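Local coordinates for protein nucleoporin NUP159 (Saccharomyces cerevisiae, PDB 1XIP) that serves as a component of the nuclear pore complex and, through this N-terminal beta-propeller domain, tethers the helicase Dbp5 to the pore in mRNA export, at residues A[13-18]-A[315-320]; A[41-46]-A[339-344]; A[51-56]-A[93-98]; A[292-297]-A[305-310]. One frame throughout, in Å; residues are numbered along the deposited sequence.

Overall arrangement
Interactions 2 and 3 join neighbouring blades of the propeller, whereas interaction 4 is the buried antiparallel hairpin of a single blade, ruled by backbone hydrogen bonds. Interaction 1, at the periphery with its centre about 23 Å from the centre of the chain, adds an N-terminal strand alongside strand 313-316, which follows that hairpin; Phe-17 packs on Val-294 where the two meet. Interactions 2 and 3 both work by apolar side chains, interaction 2 with a bridging water as well. They share a sheet through strands 43-46 and 51-56, and Asp-44 links them, hydrogen-bonding to Phe-95 N. Against their apolar side chains, interaction 1 sets the exposed Glu-15 beside the partly exposed Ser-317.

Interaction 1: A[13-18]-A[315-320]; sequences TSEDFG and EPSQDS
A short parallel beta pairing joins Thr-13 and Ser-14 to Glu-315 and Pro-316, laying the N-terminal strand 11-14 beside strand 313-316 at the outer edge of the beta-propeller. The two strands run in step, Thr-13 facing Glu-315 and Ser-14 facing Pro-316. One straight backbone bond secures them: Ser-14 N donates to Glu-315 O at 2.9 Å, with an N-H...O angle of 165°. The same carbonyl also receives a CA-H...O contact from Thr-13 CA at 3.3 Å, so a single acceptor serves two consecutive residues. Glu-315 continues the ladder backwards by a backbone bond to Glu-12, while its carboxylate is turned to a salt bridge with Arg-322.

Pairing gives way to side-chain contact as both strands end. Methyl CG2 of Thr-13 lies anti to the backbone N (its OG1 has chi1 -54°), which puts it over Ser-317 CA at 3.7 Å. Pro-316, its ring on the face of the sheet that also carries Ser-14, brings CB to within 3.4 Å of Phe-17 O, where the N-terminal segment has bent back across it. Beyond, Gly-18 makes a backbone hydrogen bond with Phe-381. On the exposed side, the Glu-15 side chain bends at chi2 and passes Ser-317, its CG 3.4 Å from Ser-317 OG; a weak bond from that hydroxyl may also reach Glu-15 OE1, likewise at 3.4 Å.

Interaction 2: A[41-46]-A[339-344]; sequences QNLDIS and GVAVDV
Ala-341 CB sits between Leu-43 and Ile-45, and this apolar wedge is the main contact between strands 43-46 and 339-343. The axes of these strands run in nearly the same direction, 13° apart, with a closest approach of 5.4 Å. The methyl of Ala-341 meets Leu-43 CD2 at 3.7 Å, and equally Ile-45 CG1 at 3.7 Å. In Leu-43, CG stands anti to the backbone N (chi1 169°) and carries CD2 onto that methyl. The two branches of Ile-45 divide their work: CG1 and CD1 lie against Ala-341, with CD1 continuing to Asp-343 CB, whereas CG2 touches Val-342 O at 3.5 Å. Gly-339, which has no side chain, lets the backbones draw together, its CA 3.8 Å from Asn-42 N.

Polar linkage between the two segments passes through water. One molecule accepts from Val-340 N at 2.9 Å and donates to Leu-43 O at 3.1 Å, joining two backbones that pair with other strands. The carboxylate of Asp-343 is bound by Thr-346 and Tyr-367.

Each strand is the innermost of its own four-stranded blade, and Val-340 and Val-342 turn to strand 279-284 of a further sheet. Side-by-side, near-parallel inner strands of this kind are characteristic of a beta-propeller, converging around its central axis.

Interaction 3: A[51-56]-A[93-98]; sequences LFVAAS and VCFHGD
Blade-on-blade packing in the beta-propeller is carried here by Phe-95, which presses its ring against residues 51-53 of the preceding blade. Strand 90-96 is the first strand of its own blade, strand 51-56 the second of the neighbour; their axes run 156° apart in direction and approach to 6.8 Å, a spacing that leaves room for side chains between the backbones.

Three different approaches surround the ring. Val-53 sends CG2 over one face, 3.4 Å from Phe-95 CE1. At the edge, close to the ring plane, the backbone of Phe-52 approaches, with its carbonyl carbon C 3.6 Å from Phe-95 CZ. Leu-51 comes obliquely, its CB 3.7 Å from that same CZ and its side chain crossing the phenylalanine at about a right angle. The ring reaches across because CG of Phe-95 is anti to its own carbonyl carbon (chi1 -64°).

Farther along the strands, Val-53 and Val-93 slide past each other in opposite directions, Val-53 CB meeting Val-93 CG1 at 3.6 Å. Val-53 also touches Val-100, and Val-93 touches Val-102, both of strand 99-104.

The side-chain contacts are all apolar, with backbone of residues 52-53 also against the ring, so cohesion comes from close fit and burial. Directional fixing is supplied from beside it: the carboxylate of Asp-44 hydrogen-bonds to Phe-95 N, while the Asp-44 backbone pairs with Val-53, tying both blades to one residue.

Interaction 4: A[292-297]-A[305-310]; sequences ANVNVL and VSIWDS
Asn-295 and Trp-308 pair in the middle of an antiparallel hairpin whose packing is tight along its centre and slackens toward residues 293 and 310. In the tight part, four backbone hydrogen bonds form two reciprocal couples. Asn-295 N gives to Trp-308 O at 2.9 Å, in the carbonyl plane, and Trp-308 N returns a bond to Asn-295 O. Leu-297 N and Ser-306 O make the next couple, closed by Ser-306 N to Leu-297 O at 2.8 Å. Val-296 and Ile-307 form the non-hydrogen-bonded pair between.

Side chains meet across the strands on both faces. On the face that carries Val-296 and Ile-307, contacts run to diagonal partners: Val-294 CG1 meets Ile-307 CG2 at 3.5 Å, and Val-296 CG1 meets Val-305 CG1 at 3.4 Å. On the other, Trp-308 turns its CG anti to the backbone N (chi1 175°), which sets the indole alongside the Asn-295 amide, the planes 21° apart and ND2 at the ring edge 3.5 Å from Trp-308 CD1. Leu-297 CD1 lies 4.1 Å from Trp-308 CB.

At the loose end Asn-293 and Ser-310 are partly exposed, Asn-293 O lying 4.0 Å from Ser-310 CB. The Asp-309 carboxylate forms a salt bridge with Lys-311.

Backbone bonds thus set the register of this propeller blade, while mostly buried aliphatic and aromatic groups pack on its faces; Asn-295 OD1 and Ser-306 OG find partners in Thr-283 and Thr-267.

Interaction 1: A[13-18]-A[315-320]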
loop_
_atom_site.group_PDB
_atom_site.type_symbol
_atom_site.label_atom_id
_atom_site.label_comp_id
_atom_site.label_asym_id
_atom_site.label_seq_id
_atom_site.Cartn_x
_atom_site.Cartn_y
_atom_site.Cartn_z
ATOM N N THR A 13 5.906 23.630 4.255
ATOM C CA THR A 13 7.039 23.618 3.352
ATOM C C THR A 13 8.285 23.443 4.191
ATOM O O THR A 13 8.573 24.253 5.069
ATOM C CB THR A 13 7.117 24.925 2.569
ATOM O OG1 THR A 13 5.871 25.148 1.917
ATOM C CG2 THR A 13 8.106 24.797 1.421
ATOM N N SER A 14 9.013 22.369 3.933
ATOM C CA SER A 14 10.181 22.040 4.732
ATOM C C SER A 14 11.417 22.078 3.869
ATOM O O SER A 14 11.425 21.534 2.760
ATOM C CB SER A 14 10.022 20.658 5.375
ATOM O OG SER A 14 11.050 20.401 6.325
ATOM N N GLU A 15 12.461 22.725 4.377
ATOM C CA GLU A 15 13.741 22.761 3.692
ATOM C C GLU A 15 14.679 21.662 4.194
ATOM O O GLU A 15 15.886 21.665 3.891
ATOM C CB GLU A 15 14.389 24.139 3.845
ATOM C CG GLU A 15 15.256 24.530 2.657
ATOM C CD GLU A 15 15.003 25.939 2.166
ATOM O OE1 GLU A 15 13.819 26.383 2.149
ATOM O OE2 GLU A 15 16.000 26.600 1.788
ATOM N N ASP A 16 14.125 20.726 4.962
ATOM C CA ASP A 16 14.898 19.623 5.534
ATOM C C ASP A 16 14.507 18.267 4.941
ATOM O O ASP A 16 15.090 17.249 5.283
ATOM C CB ASP A 16 14.729 19.579 7.052
ATOM C CG ASP A 16 14.998 20.910 7.712
ATOM O OD1 ASP A 16 14.302 21.218 8.701
ATOM O OD2 ASP A 16 15.888 21.706 7.327
ATOM N N PHE A 17 13.509 18.270 4.065
ATOM C CA PHE A 17 12.995 17.049 3.468
ATOM C C PHE A 17 13.107 17.123 1.973
ATOM O O PHE A 17 12.808 18.164 1.369
ATOM C CB PHE A 17 11.528 16.838 3.832
ATOM C CG PHE A 17 11.331 16.191 5.161
ATOM C CD1 PHE A 17 10.850 16.933 6.253
ATOM C CD2 PHE A 17 11.639 14.842 5.347
ATOM C CE1 PHE A 17 10.676 16.330 7.510
ATOM C CE2 PHE A 17 11.470 14.234 6.593
ATOM C CZ PHE A 17 10.988 14.978 7.674
ATOM N N GLY A 18 13.525 16.012 1.375
ATOM C CA GLY A 18 13.480 15.868 -0.065
ATOM C C GLY A 18 13.747 14.463 -0.552
ATOM O O GLY A 18 14.319 13.634 0.173
ATOM N N GLU A 315 5.553 19.367 2.166
ATOM C CA GLU A 315 6.053 19.533 0.824
ATOM C C GLU A 315 7.500 19.964 0.948
ATOM O O GLU A 315 7.821 20.820 1.783
ATOM C CB GLU A 315 5.242 20.594 0.076
ATOM C CG GLU A 315 3.998 20.064 -0.634
ATOM C CD GLU A 315 3.536 20.971 -1.781
ATOM O OE1 GLU A 315 3.182 22.151 -1.530
ATOM O OE2 GLU A 315 3.526 20.503 -2.945
ATOM N N PRO A 316 8.381 19.353 0.154
ATOM C CA PRO A 316 9.754 19.846 0.001
ATOM C C PRO A 316 9.741 21.234 -0.633
ATOM O O PRO A 316 8.787 21.571 -1.347
ATOM C CB PRO A 316 10.384 18.833 -0.957
ATOM C CG PRO A 316 9.516 17.640 -0.872
ATOM C CD PRO A 316 8.142 18.140 -0.645
ATOM N N SER A 317 10.779 22.026 -0.378
ATOM C CA SER A 317 10.792 23.432 -0.795
ATOM C C SER A 317 11.151 23.652 -2.268
ATOM O O SER A 317 11.118 24.779 -2.751
ATOM C CB SER A 317 11.703 24.275 0.122
ATOM O OG SER A 317 12.963 23.656 0.330
ATOM N N GLN A 318 11.489 22.579 -2.976
ATOM C CA GLN A 318 11.824 22.689 -4.395
ATOM C C GLN A 318 11.307 21.508 -5.200
ATOM O O GLN A 318 11.132 20.419 -4.655
ATOM C CB GLN A 318 13.330 22.879 -4.587
ATOM C CG GLN A 318 13.693 24.296 -5.023
ATOM C CD GLN A 318 15.039 24.734 -4.501
ATOM O OE1 GLN A 318 16.070 24.145 -4.848
ATOM N NE2 GLN A 318 15.043 25.767 -3.661
ATOM N N ASP A 319 11.072 21.731 -6.496
ATOM C CA ASP A 319 10.346 20.763 -7.337
ATOM C C ASP A 319 11.131 19.511 -7.740
ATOM O O ASP A 319 10.533 18.487 -8.049
ATOM C CB ASP A 319 9.749 21.447 -8.576
ATOM C CG ASP A 319 8.236 21.609 -8.480
ATOM O OD1 ASP A 319 7.529 20.579 -8.427
ATOM O OD2 ASP A 319 7.669 22.728 -8.441
ATOM N N SER A 320 12.461 19.594 -7.744
ATOM C CA SER A 320 13.305 18.429 -8.036
ATOM C C SER A 320 13.325 17.409 -6.878
ATOM O O SER A 320 13.775 16.270 -7.047
ATOM C CB SER A 320 14.730 18.872 -8.384
ATOM O OG SER A 320 15.198 19.860 -7.483
#

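Interaction 2: A[41-46]-A[339-344]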
loop_
_atom_site.group_PDB
_atom_site.type_symbol
_atom_site.label_atom_id
_atom_site.label_comp_id
_atom_site.label_asym_id
_atom_site.label_seq_id
_atom_site.Cartn_x
_atom_site.Cartn_y
_atom_site.Cartn_z
ATOM N N GLN A 41 -0.075 -5.408 -4.081
ATOM C CA GLN A 41 1.109 -5.211 -3.267
ATOM C C GLN A 41 2.193 -6.090 -3.808
ATOM O O GLN A 41 2.573 -7.103 -3.189
ATOM C CB GLN A 41 0.810 -5.552 -1.834
ATOM C CG GLN A 41 -0.020 -4.475 -1.178
ATOM C CD GLN A 41 -0.458 -4.849 0.199
ATOM O OE1 GLN A 41 0.177 -4.456 1.182
ATOM N NE2 GLN A 41 -1.559 -5.607 0.292
ATOM N N ASN A 42 2.687 -5.706 -4.982
ATOM C CA ASN A 42 3.431 -6.608 -5.821
ATOM C C ASN A 42 4.953 -6.407 -5.758
ATOM O O ASN A 42 5.682 -6.743 -6.717
ATOM C CB ASN A 42 2.914 -6.491 -7.243
ATOM C CG ASN A 42 1.588 -7.195 -7.436
ATOM O OD1 ASN A 42 0.860 -7.462 -6.486
ATOM N ND2 ASN A 42 1.268 -7.492 -8.671
ATOM N N LEU A 43 5.429 -5.871 -4.630
ATOM C CA LEU A 43 6.858 -5.728 -4.392
ATOM C C LEU A 43 7.136 -5.771 -2.912
ATOM O O LEU A 43 6.490 -5.065 -2.130
ATOM C CB LEU A 43 7.374 -4.407 -4.971
ATOM C CG LEU A 43 8.790 -4.035 -4.553
ATOM C CD1 LEU A 43 9.794 -4.716 -5.487
ATOM C CD2 LEU A 43 8.991 -2.557 -4.561
ATOM N N ASP A 44 8.114 -6.577 -2.529
ATOM C CA ASP A 44 8.570 -6.636 -1.144
ATOM C C ASP A 44 10.083 -6.761 -1.107
ATOM O O ASP A 44 10.696 -7.210 -2.063
ATOM C CB ASP A 44 7.936 -7.803 -0.397
ATOM C CG ASP A 44 8.051 -7.667 1.128
ATOM O OD1 ASP A 44 8.335 -6.545 1.615
ATOM O OD2 ASP A 44 7.845 -8.626 1.920
ATOM N N ILE A 45 10.677 -6.334 0.002
ATOM C CA ILE A 45 12.114 -6.357 0.160
ATOM C C ILE A 45 12.417 -6.937 1.518
ATOM O O ILE A 45 11.748 -6.639 2.489
ATOM C CB ILE A 45 12.690 -4.936 0.058
ATOM C CG1 ILE A 45 12.635 -4.449 -1.393
ATOM C CG2 ILE A 45 14.104 -4.885 0.656
ATOM C CD1 ILE A 45 13.111 -3.007 -1.596
ATOM N N SER A 46 13.404 -7.802 1.575
ATOM C CA SER A 46 13.883 -8.302 2.838
ATOM C C SER A 46 15.312 -7.823 2.989
ATOM O O SER A 46 16.212 -8.241 2.252
ATOM C CB SER A 46 13.837 -9.811 2.845
ATOM O OG SER A 46 14.849 -10.316 3.659
ATOM N N GLY A 339 3.369 -1.708 -6.250
ATOM C CA GLY A 339 4.071 -2.124 -5.046
ATOM C C GLY A 339 5.071 -1.065 -4.590
ATOM O O GLY A 339 5.550 -0.245 -5.415
ATOM N N VAL A 340 5.381 -1.069 -3.283
ATOM C CA VAL A 340 6.288 -0.095 -2.659
ATOM C C VAL A 340 7.067 -0.821 -1.574
ATOM O O VAL A 340 6.528 -1.652 -0.888
ATOM C CB VAL A 340 5.494 1.094 -2.027
ATOM C CG1 VAL A 340 6.408 2.128 -1.448
ATOM C CG2 VAL A 340 4.576 1.753 -3.023
ATOM N N ALA A 341 8.343 -0.536 -1.411
ATOM C CA ALA A 341 9.114 -1.234 -0.377
ATOM C C ALA A 341 10.343 -0.432 0.051
ATOM O O ALA A 341 10.726 0.512 -0.641
ATOM C CB ALA A 341 9.508 -2.626 -0.849
ATOM N N VAL A 342 10.942 -0.793 1.187
ATOM C CA VAL A 342 12.056 -0.016 1.744
ATOM C C VAL A 342 13.352 -0.791 1.854
ATOM O O VAL A 342 13.399 -1.888 2.406
ATOM C CB VAL A 342 11.715 0.593 3.143
ATOM C CG1 VAL A 342 12.773 1.572 3.573
ATOM C CG2 VAL A 342 10.352 1.296 3.094
ATOM N N ASP A 343 14.406 -0.172 1.342
ATOM C CA ASP A 343 15.734 -0.745 1.296
ATOM C C ASP A 343 16.661 0.082 2.184
ATOM O O ASP A 343 16.776 1.289 2.044
ATOM C CB ASP A 343 16.210 -0.792 -0.156
ATOM C CG ASP A 343 17.711 -1.065 -0.311
ATOM O OD1 ASP A 343 18.377 -1.600 0.599
ATOM O OD2 ASP A 343 18.306 -0.785 -1.359
ATOM N N VAL A 344 17.320 -0.614 3.092
ATOM C CA VAL A 344 18.099 -0.025 4.161
ATOM C C VAL A 344 19.543 -0.558 4.137
ATOM O O VAL A 344 20.412 -0.000 4.784
ATOM C CB VAL A 344 17.395 -0.345 5.522
ATOM C CG1 VAL A 344 18.381 -0.605 6.644
ATOM C CG2 VAL A 344 16.432 0.763 5.891
HETATM O O HOH W 1 4.000 -3.300 -2.140
#

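Interaction 3: A[51-56]-A[93-98]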
loop_
_atom_site.group_PDB
_atom_site.type_symbol
_atom_site.label_atom_id
_atom_site.label_comp_id
_atom_site.label_asym_id
_atom_site.label_seq_id
_atom_site.Cartn_x
_atom_site.Cartn_y
_atom_site.Cartn_z
ATOM N N LEU A 51 17.101 -9.612 -0.381
ATOM C CA LEU A 51 16.358 -10.126 -1.529
ATOM C C LEU A 51 15.149 -9.249 -1.824
ATOM O O LEU A 51 14.759 -8.448 -0.988
ATOM C CB LEU A 51 15.893 -11.576 -1.276
ATOM C CG LEU A 51 16.886 -12.703 -1.023
ATOM C CD1 LEU A 51 16.142 -13.956 -0.785
ATOM C CD2 LEU A 51 17.883 -12.916 -2.172
ATOM N N PHE A 52 14.570 -9.406 -3.021
ATOM C CA PHE A 52 13.264 -8.823 -3.373
ATOM C C PHE A 52 12.411 -9.836 -4.121
ATOM O O PHE A 52 12.943 -10.703 -4.837
ATOM C CB PHE A 52 13.417 -7.570 -4.236
ATOM C CG PHE A 52 13.909 -7.852 -5.642
ATOM C CD1 PHE A 52 12.999 -7.962 -6.716
ATOM C CD2 PHE A 52 15.261 -8.026 -5.892
ATOM C CE1 PHE A 52 13.443 -8.254 -8.003
ATOM C CE2 PHE A 52 15.708 -8.304 -7.168
ATOM C CZ PHE A 52 14.792 -8.419 -8.233
ATOM N N VAL A 53 11.099 -9.745 -3.913
ATOM C CA VAL A 53 10.112 -10.313 -4.812
ATOM C C VAL A 53 9.359 -9.190 -5.472
ATOM O O VAL A 53 9.077 -8.145 -4.850
ATOM C CB VAL A 53 8.976 -11.086 -4.095
ATOM C CG1 VAL A 53 8.894 -12.473 -4.575
ATOM C CG2 VAL A 53 9.067 -10.973 -2.616
ATOM N N ALA A 54 8.934 -9.449 -6.695
ATOM C CA ALA A 54 8.165 -8.504 -7.478
ATOM C C ALA A 54 7.357 -9.306 -8.459
ATOM O O ALA A 54 7.768 -10.388 -8.861
ATOM C CB ALA A 54 9.088 -7.553 -8.204
ATOM N N ALA A 55 6.183 -8.787 -8.806
ATOM C CA ALA A 55 5.360 -9.361 -9.837
ATOM C C ALA A 55 4.704 -8.264 -10.693
ATOM O O ALA A 55 4.081 -7.344 -10.169
ATOM C CB ALA A 55 4.305 -10.248 -9.207
ATOM N N SER A 56 4.852 -8.362 -12.008
ATOM C CA SER A 56 4.136 -7.482 -12.928
ATOM C C SER A 56 3.851 -8.221 -14.196
ATOM O O SER A 56 4.624 -9.097 -14.593
ATOM C CB SER A 56 4.959 -6.232 -13.253
ATOM O OG SER A 56 4.186 -5.289 -13.995
ATOM N N VAL A 93 2.577 -10.134 -2.542
ATOM C CA VAL A 93 3.894 -10.735 -2.590
ATOM C C VAL A 93 4.591 -10.281 -1.304
ATOM O O VAL A 93 4.420 -9.129 -0.892
ATOM C CB VAL A 93 4.604 -10.257 -3.876
ATOM C CG1 VAL A 93 5.831 -9.380 -3.594
ATOM C CG2 VAL A 93 4.887 -11.412 -4.802
ATOM N N CYS A 94 5.318 -11.182 -0.638
ATOM C CA CYS A 94 5.946 -10.835 0.640
ATOM C C CYS A 94 6.805 -11.929 1.272
ATOM O O CYS A 94 6.492 -13.110 1.149
ATOM C CB CYS A 94 4.885 -10.363 1.639
ATOM S SG CYS A 94 4.334 -11.594 2.827
ATOM N N PHE A 95 7.863 -11.522 1.983
ATOM C CA PHE A 95 8.728 -12.465 2.690
ATOM C C PHE A 95 8.165 -12.790 4.050
ATOM O O PHE A 95 7.654 -11.914 4.731
ATOM C CB PHE A 95 10.145 -11.919 2.845
ATOM C CG PHE A 95 10.865 -11.717 1.546
ATOM C CD1 PHE A 95 10.846 -10.476 0.908
ATOM C CD2 PHE A 95 11.557 -12.750 0.960
ATOM C CE1 PHE A 95 11.507 -10.279 -0.294
ATOM C CE2 PHE A 95 12.225 -12.568 -0.237
ATOM C CZ PHE A 95 12.204 -11.322 -0.869
ATOM N N HIS A 96 8.280 -14.055 4.449
ATOM C CA HIS A 96 7.807 -14.523 5.746
ATOM C C HIS A 96 8.677 -15.679 6.213
ATOM O O HIS A 96 8.622 -16.766 5.651
ATOM C CB HIS A 96 6.345 -14.984 5.654
ATOM C CG HIS A 96 5.818 -15.590 6.925
ATOM N ND1 HIS A 96 5.607 -16.948 7.074
ATOM C CD2 HIS A 96 5.465 -15.023 8.108
ATOM C CE1 HIS A 96 5.136 -17.187 8.290
ATOM N NE2 HIS A 96 5.040 -16.037 8.936
ATOM N N GLY A 97 9.473 -15.460 7.249
ATOM C CA GLY A 97 10.400 -16.485 7.677
ATOM C C GLY A 97 11.301 -16.830 6.512
ATOM O O GLY A 97 11.833 -15.940 5.853
ATOM N N ASP A 98 11.446 -18.114 6.218
ATOM C CA ASP A 98 12.273 -18.521 5.086
ATOM C C ASP A 98 11.464 -18.819 3.813
ATOM O O ASP A 98 11.860 -19.631 2.996
ATOM C CB ASP A 98 13.151 -19.704 5.482
ATOM C CG ASP A 98 14.408 -19.269 6.250
ATOM O OD1 ASP A 98 14.297 -18.920 7.459
ATOM O OD2 ASP A 98 15.548 -19.237 5.716
#

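Interaction 4: A[292-297]-A[305-310]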
loop_
_atom_site.group_PDB
_atom_site.type_symbol
_atom_site.label_atom_id
_atom_site.label_comp_id
_atom_site.label_asym_id
_atom_site.label_seq_id
_atom_site.Cartn_x
_atom_site.Cartn_y
_atom_site.Cartn_z
ATOM N N ALA A 292 8.448 10.094 16.480
ATOM C CA ALA A 292 8.160 10.635 15.152
ATOM C C ALA A 292 8.543 9.711 14.014
ATOM O O ALA A 292 9.721 9.533 13.680
ATOM C CB ALA A 292 8.813 11.995 14.969
ATOM N N ASN A 293 7.504 9.145 13.424
ATOM C CA ASN A 293 7.612 8.335 12.238
ATOM C C ASN A 293 7.066 9.121 11.058
ATOM O O ASN A 293 5.941 9.640 11.094
ATOM C CB ASN A 293 6.866 6.992 12.410
ATOM C CG ASN A 293 5.672 7.080 13.379
ATOM O OD1 ASN A 293 5.421 8.125 14.017
ATOM N ND2 ASN A 293 4.932 5.977 13.494
ATOM N N VAL A 294 7.903 9.231 10.039
ATOM C CA VAL A 294 7.515 9.775 8.760
ATOM C C VAL A 294 6.844 8.667 7.948
ATOM O O VAL A 294 7.367 7.574 7.842
ATOM C CB VAL A 294 8.760 10.298 8.019
ATOM C CG1 VAL A 294 8.389 10.897 6.695
ATOM C CG2 VAL A 294 9.468 11.322 8.868
ATOM N N ASN A 295 5.673 8.939 7.399
ATOM C CA ASN A 295 5.031 8.000 6.484
ATOM C C ASN A 295 5.026 8.495 5.073
ATOM O O ASN A 295 4.498 9.552 4.796
ATOM C CB ASN A 295 3.608 7.712 6.915
ATOM C CG ASN A 295 3.534 7.247 8.305
ATOM O OD1 ASN A 295 3.913 6.123 8.604
ATOM N ND2 ASN A 295 3.083 8.115 9.196
ATOM N N VAL A 296 5.623 7.716 4.182
ATOM C CA VAL A 296 5.589 7.979 2.754
ATOM C C VAL A 296 4.355 7.312 2.188
ATOM O O VAL A 296 4.104 6.126 2.448
ATOM C CB VAL A 296 6.822 7.411 2.057
ATOM C CG1 VAL A 296 6.811 7.754 0.598
ATOM C CG2 VAL A 296 8.097 7.945 2.725
ATOM N N LEU A 297 3.582 8.083 1.418
ATOM C CA LEU A 297 2.300 7.610 0.897
ATOM C C LEU A 297 2.178 7.739 -0.612
ATOM O O LEU A 297 2.673 8.690 -1.206
ATOM C CB LEU A 297 1.146 8.341 1.577
ATOM C CG LEU A 297 1.102 8.228 3.084
ATOM C CD1 LEU A 297 0.509 9.473 3.674
ATOM C CD2 LEU A 297 0.301 7.006 3.453
ATOM N N VAL A 305 3.673 11.173 -4.738
ATOM C CA VAL A 305 4.082 10.560 -3.499
ATOM C C VAL A 305 4.108 11.629 -2.401
ATOM O O VAL A 305 4.784 12.646 -2.531
ATOM C CB VAL A 305 5.464 9.867 -3.662
ATOM C CG1 VAL A 305 5.919 9.250 -2.363
ATOM C CG2 VAL A 305 5.412 8.811 -4.776
ATOM N N SER A 306 3.361 11.393 -1.330
ATOM C CA SER A 306 3.237 12.362 -0.250
ATOM C C SER A 306 4.058 11.997 0.954
ATOM O O SER A 306 4.480 10.854 1.101
ATOM C CB SER A 306 1.782 12.495 0.172
ATOM O OG SER A 306 0.964 12.577 -0.971
ATOM N N ILE A 307 4.279 12.979 1.818
ATOM C CA ILE A 307 4.945 12.766 3.093
ATOM C C ILE A 307 4.048 13.246 4.246
ATOM O O ILE A 307 3.528 14.351 4.207
ATOM C CB ILE A 307 6.274 13.512 3.126
ATOM C CG1 ILE A 307 7.133 13.149 1.915
ATOM C CG2 ILE A 307 7.023 13.190 4.389
ATOM C CD1 ILE A 307 8.314 14.099 1.709
ATOM N N TRP A 308 3.868 12.395 5.253
ATOM C CA TRP A 308 3.159 12.735 6.476
ATOM C C TRP A 308 4.151 12.664 7.635
ATOM O O TRP A 308 4.783 11.631 7.840
ATOM C CB TRP A 308 2.032 11.736 6.701
ATOM C CG TRP A 308 1.325 11.937 7.993
ATOM C CD1 TRP A 308 1.492 11.223 9.137
ATOM C CD2 TRP A 308 0.342 12.937 8.285
ATOM N NE1 TRP A 308 0.672 11.715 10.123
ATOM C CE2 TRP A 308 -0.042 12.770 9.624
ATOM C CE3 TRP A 308 -0.240 13.976 7.545
ATOM C CZ2 TRP A 308 -0.979 13.585 10.241
ATOM C CZ3 TRP A 308 -1.174 14.792 8.163
ATOM C CH2 TRP A 308 -1.534 14.591 9.500
ATOM N N ASP A 309 4.320 13.739 8.408
ATOM C CA ASP A 309 5.330 13.734 9.475
ATOM C C ASP A 309 4.804 13.366 10.883
ATOM O O ASP A 309 5.541 13.482 11.859
ATOM C CB ASP A 309 6.104 15.058 9.495
ATOM C CG ASP A 309 5.436 16.201 10.224
ATOM O OD1 ASP A 309 4.252 16.064 10.613
ATOM O OD2 ASP A 309 6.071 17.259 10.427
ATOM N N SER A 310 3.546 12.921 10.969
ATOM C CA SER A 310 2.909 12.554 12.241
ATOM C C SER A 310 1.868 13.606 12.672
ATOM O O SER A 310 0.990 13.323 13.474
ATOM C CB SER A 310 3.957 12.344 13.335
ATOM O OG SER A 310 4.131 13.529 14.082
#